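Local coordinates for protein HTH-type transcriptional activator AmpR (Pseudomonas aeruginosa PAO1, PDB 5MMH) that activates transcription of the beta-lactamase gene ampC by binding its promoter, sensing cell-wall-derived muropeptides through the effector domain that this chain comprises, at residues L83-P89 against I169-T175. Residues are numbered along the deposited sequence; the frame is centred on the assembly and turned at random.
Sequences LTVLCCP and IRRPFAT
Thr84 lies over one face of the Arg171 guanidinium, its CB 3.7 Å above the plane and displaced toward the rim. At the edge of that group, in its plane, sits the carbonyl of Phe173, whose O accepts from Arg171 NE at 3.2 Å; Arg171 NH2 donates to Ala174 O from above the carbonyl plane and also forms a salt bridge to Glu176. CG of Arg171 is anti to its backbone N (chi1 -178°) and the chain stays extended to NE, so that the side chain crosses that of Thr84 at about a right angle. The Phe173 ring has CB of Pro172 over the centre of one face, while CB of Val85 approaches its edge. Pro172 CG in turn touches both Val85 CG1 at 3.6 Å and Cys87 SG at 3.7 Å. Farther along, Ile169 CD1 reaches CB of Leu86 at 3.7 Å, and helices 139-147 and 161-165 border this apolar patch.

Polar bonds grip both ends. Cys87 and Arg170 form a single antiparallel hydrogen-bonded pair, with Cys87 N to Arg170 O at 3.1 Å and Arg170 N to Cys87 O at 2.9 Å, both N-H...O angles being 162°. Toward the other end, Thr84 OG1 donates to Thr175 O at 2.9 Å, tilted 29° from the carbonyl plane, and a water donates to Val85 O while accepting from Phe173 N. With Trp118 as second donor, Thr175 O takes two bonds. In this LysR-type effector domain the irregular loop before strand 181-187 is thus held to residues 83-89 at two separated points with apolar contacts between, while Arg171, bonded to the carbonyls of Phe173 and Ala174, ties the loop to itself.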
# COMPACT_ATOMS: atom_id res chain seq x y z
N LEU A 83 -1.73 2.58 -17.98
CA LEU A 83 -1.40 3.60 -17.00
C LEU A 83 -1.85 4.97 -17.49
O LEU A 83 -1.69 5.30 -18.67
CB LEU A 83 0.11 3.63 -16.75
CG LEU A 83 0.74 2.37 -16.17
CD1 LEU A 83 2.21 2.60 -15.83
CD2 LEU A 83 -0.02 1.94 -14.92
N THR A 84 -2.41 5.77 -16.58
CA THR A 84 -2.78 7.14 -16.91
C THR A 84 -2.42 8.06 -15.75
O THR A 84 -2.16 7.62 -14.63
CB THR A 84 -4.28 7.25 -17.24
OG1 THR A 84 -4.49 8.38 -18.08
CG2 THR A 84 -5.13 7.37 -15.97
N VAL A 85 -2.43 9.36 -16.03
CA VAL A 85 -2.17 10.38 -15.02
C VAL A 85 -3.39 10.54 -14.12
O VAL A 85 -4.51 10.72 -14.61
CB VAL A 85 -1.80 11.71 -15.69
CG1 VAL A 85 -1.91 12.84 -14.70
CG2 VAL A 85 -0.38 11.65 -16.27
N LEU A 86 -3.17 10.49 -12.80
CA LEU A 86 -4.23 10.65 -11.82
C LEU A 86 -3.77 11.64 -10.76
O LEU A 86 -2.61 11.61 -10.34
CB LEU A 86 -4.60 9.31 -11.17
CG LEU A 86 -5.18 8.26 -12.13
CD1 LEU A 86 -5.24 6.91 -11.45
CD2 LEU A 86 -6.56 8.68 -12.60
N CYS A 87 -4.67 12.53 -10.33
CA CYS A 87 -4.29 13.58 -9.38
C CYS A 87 -5.53 14.09 -8.67
O CYS A 87 -6.66 13.73 -9.01
CB CYS A 87 -3.56 14.72 -10.08
SG CYS A 87 -4.52 15.52 -11.38
N CYS A 88 -5.30 14.93 -7.66
CA CYS A 88 -6.42 15.55 -6.95
C CYS A 88 -7.02 16.69 -7.78
O CYS A 88 -6.36 17.24 -8.67
CB CYS A 88 -5.97 16.06 -5.58
SG CYS A 88 -4.79 17.41 -5.61
N PRO A 89 -8.29 17.06 -7.50
CA PRO A 89 -8.90 18.20 -8.21
C PRO A 89 -8.10 19.49 -8.11
O PRO A 89 -7.92 20.20 -9.11
CB PRO A 89 -10.27 18.34 -7.53
CG PRO A 89 -10.53 17.01 -6.91
CD PRO A 89 -9.21 16.43 -6.54
N ILE A 169 -10.82 11.48 -6.88
CA ILE A 169 -9.65 11.83 -7.68
C ILE A 169 -10.04 11.97 -9.14
O ILE A 169 -11.09 11.50 -9.58
CB ILE A 169 -8.46 10.85 -7.55
CG1 ILE A 169 -8.79 9.54 -8.24
CG2 ILE A 169 -8.04 10.62 -6.10
CD1 ILE A 169 -7.62 9.08 -9.06
N ARG A 170 -9.16 12.61 -9.91
CA ARG A 170 -9.49 13.04 -11.25
C ARG A 170 -8.48 12.50 -12.25
O ARG A 170 -7.31 12.27 -11.94
CB ARG A 170 -9.55 14.58 -11.35
CG ARG A 170 -10.65 15.19 -10.49
CD ARG A 170 -11.26 16.47 -11.08
NE ARG A 170 -12.15 16.19 -12.20
CZ ARG A 170 -11.84 16.39 -13.48
NH1 ARG A 170 -10.66 16.91 -13.81
NH2 ARG A 170 -12.72 16.09 -14.44
N ARG A 171 -8.97 12.28 -13.47
CA ARG A 171 -8.16 11.93 -14.62
C ARG A 171 -8.07 13.15 -15.53
O ARG A 171 -9.04 13.45 -16.24
CB ARG A 171 -8.77 10.75 -15.37
CG ARG A 171 -7.96 10.29 -16.57
CD ARG A 171 -8.59 9.07 -17.20
NE ARG A 171 -7.84 8.63 -18.37
CZ ARG A 171 -7.89 7.40 -18.85
NH1 ARG A 171 -8.67 6.50 -18.27
NH2 ARG A 171 -7.17 7.08 -19.91
N PRO A 172 -6.95 13.89 -15.54
CA PRO A 172 -6.91 15.13 -16.33
C PRO A 172 -6.69 14.96 -17.82
O PRO A 172 -7.07 15.87 -18.57
CB PRO A 172 -5.73 15.90 -15.70
CG PRO A 172 -4.92 14.86 -14.99
CD PRO A 172 -5.90 13.84 -14.52
N PHE A 173 -6.09 13.86 -18.29
CA PHE A 173 -5.82 13.67 -19.71
C PHE A 173 -6.34 12.32 -20.19
O PHE A 173 -6.53 11.38 -19.40
CB PHE A 173 -4.33 13.76 -20.03
CG PHE A 173 -3.65 14.95 -19.41
CD1 PHE A 173 -3.91 16.24 -19.88
CD2 PHE A 173 -2.76 14.79 -18.36
CE1 PHE A 173 -3.28 17.34 -19.31
CE2 PHE A 173 -2.13 15.89 -17.79
CZ PHE A 173 -2.39 17.16 -18.26
N ALA A 174 -6.53 12.22 -21.50
CA ALA A 174 -6.99 10.99 -22.13
C ALA A 174 -5.87 9.99 -22.40
O ALA A 174 -6.13 8.78 -22.45
CB ALA A 174 -7.72 11.31 -23.44
N THR A 175 -4.64 10.46 -22.56
CA THR A 175 -3.54 9.59 -22.96
C THR A 175 -3.34 8.45 -21.97
O THR A 175 -3.28 8.67 -20.75
CB THR A 175 -2.26 10.42 -23.10
OG1 THR A 175 -2.44 11.42 -24.10
CG2 THR A 175 -1.09 9.54 -23.51
O HOH W 1 -4.93 11.52 -17.07